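PDB 4BG2: PATF from Prochloron didemni, which probably acts in the biosynthesis of patellamide-type cyanobactins, as a protein related to the prenyltransferases of that pathway. Local coordinates for residues T74-P77 and E78-H82. Numbering follows the deposited sequence.
Sequences TTWP and ESLTH
Leu80 sets CD1 over one face of the Trp76 indole, with CD2 against the rim. Its CD1 stands 4.0 Å from the centroid of the six-membered ring of Trp76, 25° off the ring normal, a CH-pi contact, while Leu80 CD2 packs 3.5 Å from Trp76 CZ3. Trp76 CG stands anti to its own N (chi1 -177°), beside the carbonyl carbon, and from there the six-membered ring meets Leu80. Pro77, joined to Trp76 by a cis peptide bond, brings CB over the same face near the rim, 4.2 Å from CD1 of Leu80. At the polar end of the indole, Trp76 NE1 hydrogen-bonds to His110 O. Replaced by alanine, Trp76 would probably leave Leu80 CD1 without its aromatic face, CD2 without the rim and the His110 carbonyl without this donor.

Two backbone bonds lead the chain from the loop after strand 60-70 into the helix. Ser79 N donates to Thr75 O at 2.8 Å, from above the carbonyl plane, with an N-H...O angle of 148°; Leu80 N reaches Pro77 O at 3.0 Å. Glu78 O, next along the chain, takes two bonds from Thr81, from its N and, at 2.7 Å, from its OG1, the latter nearly along the C=O axis. The Glu78 chain is bent at chi2, bringing its carboxylate close to Thr75 O; since OE2 of Glu78 and Thr75 O are both acceptors, their 3.2 Å approach is no bond.

Behind this turn, Thr75 and Trp76 bond through their backbones to Ile117 of barrel strand 116-124, and Ser79 OG to Asn119 OD1. Leu80 also touches Phe103 and Ala107 of helix 101-110. The chemistry is therefore divided: apolar cover on the buried indole joins the helix start to its neighbours, whereas the carboxylate of Glu78, an exposed residue, lies beside a carbonyl oxygen, an electrostatically unfavourable proximity that solvent would probably moderate.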
loop_
_atom_site.group_PDB
_atom_site.type_symbol
_atom_site.label_atom_id
_atom_site.label_comp_id
_atom_site.label_asym_id
_atom_site.label_seq_id
_atom_site.Cartn_x
_atom_site.Cartn_y
_atom_site.Cartn_z
ATOM N N THR A 74 -1.997 -4.643 17.544
ATOM C CA THR A 74 -2.524 -5.746 16.780
ATOM C C THR A 74 -4.038 -5.752 16.738
ATOM O O THR A 74 -4.669 -5.867 17.772
ATOM C CB THR A 74 -2.021 -7.078 17.358
ATOM O OG1 THR A 74 -0.622 -7.178 17.094
ATOM C CG2 THR A 74 -2.732 -8.282 16.719
ATOM N N THR A 75 -4.616 -5.663 15.540
ATOM C CA THR A 75 -6.076 -5.819 15.379
ATOM C C THR A 75 -6.490 -7.043 14.552
ATOM O O THR A 75 -7.681 -7.260 14.329
ATOM C CB THR A 75 -6.743 -4.544 14.813
ATOM O OG1 THR A 75 -6.025 -4.084 13.681
ATOM C CG2 THR A 75 -6.755 -3.433 15.845
ATOM N N TRP A 76 -5.527 -7.831 14.095
ATOM C CA TRP A 76 -5.836 -9.107 13.463
ATOM C C TRP A 76 -6.338 -10.093 14.507
ATOM O O TRP A 76 -5.742 -10.194 15.569
ATOM C CB TRP A 76 -4.589 -9.685 12.818
ATOM C CG TRP A 76 -4.802 -10.967 12.070
ATOM C CD1 TRP A 76 -4.645 -12.224 12.557
ATOM C CD2 TRP A 76 -5.154 -11.109 10.695
ATOM N NE1 TRP A 76 -4.880 -13.152 11.578
ATOM C CE2 TRP A 76 -5.200 -12.496 10.419
ATOM C CE3 TRP A 76 -5.447 -10.202 9.668
ATOM C CZ2 TRP A 76 -5.523 -13.003 9.164
ATOM C CZ3 TRP A 76 -5.765 -10.697 8.412
ATOM C CH2 TRP A 76 -5.795 -12.092 8.164
ATOM N N PRO A 77 -7.404 -10.854 14.203
ATOM C CA PRO A 77 -8.129 -10.978 12.964
ATOM C C PRO A 77 -9.381 -10.125 12.851
ATOM O O PRO A 77 -10.046 -10.175 11.814
ATOM C CB PRO A 77 -8.528 -12.460 12.967
ATOM C CG PRO A 77 -8.807 -12.756 14.418
ATOM C CD PRO A 77 -7.884 -11.845 15.203
ATOM N N GLU A 78 -9.720 -9.354 13.879
ATOM C CA GLU A 78 -10.906 -8.495 13.793
ATOM C C GLU A 78 -10.821 -7.453 12.678
ATOM O O GLU A 78 -11.852 -7.022 12.151
ATOM C CB GLU A 78 -11.294 -7.848 15.134
ATOM C CG GLU A 78 -10.269 -6.961 15.834
ATOM C CD GLU A 78 -9.318 -7.698 16.762
ATOM O OE1 GLU A 78 -9.353 -8.962 16.830
ATOM O OE2 GLU A 78 -8.536 -6.973 17.417
ATOM N N SER A 79 -9.609 -7.065 12.297
ATOM C CA SER A 79 -9.443 -6.166 11.157
ATOM C C SER A 79 -10.071 -6.727 9.866
ATOM O O SER A 79 -10.443 -5.962 8.969
ATOM C CB SER A 79 -7.958 -5.846 10.931
ATOM O OG SER A 79 -7.194 -7.029 10.737
ATOM N N LEU A 80 -10.187 -8.046 9.757
ATOM C CA LEU A 80 -10.831 -8.652 8.598
ATOM C C LEU A 80 -12.295 -8.229 8.411
ATOM O O LEU A 80 -12.772 -8.114 7.295
ATOM C CB LEU A 80 -10.746 -10.190 8.639
ATOM C CG LEU A 80 -9.356 -10.821 8.409
ATOM C CD1 LEU A 80 -9.369 -12.286 8.828
ATOM C CD2 LEU A 80 -8.907 -10.673 6.974
ATOM N N THR A 81 -13.008 -7.986 9.487
ATOM C CA THR A 81 -14.416 -7.672 9.361
ATOM C C THR A 81 -14.604 -6.434 8.502
ATOM O O THR A 81 -15.524 -6.365 7.715
ATOM C CB THR A 81 -15.074 -7.469 10.724
ATOM O OG1 THR A 81 -14.353 -6.461 11.456
ATOM C CG2 THR A 81 -15.074 -8.764 11.491
ATOM N N HIS A 82 -13.702 -5.467 8.631
ATOM C CA HIS A 82 -13.771 -4.257 7.808
ATOM C C HIS A 82 -13.606 -4.570 6.334
ATOM O O HIS A 82 -14.286 -3.998 5.485
ATOM C CB HIS A 82 -12.718 -3.227 8.273
ATOM C CG HIS A 82 -12.944 -2.752 9.672
ATOM N ND1 HIS A 82 -14.088 -2.082 10.049
ATOM C CD2 HIS A 82 -12.214 -2.911 10.800
ATOM C CE1 HIS A 82 -14.039 -1.822 11.341
ATOM N NE2 HIS A 82 -12.906 -2.307 11.817
#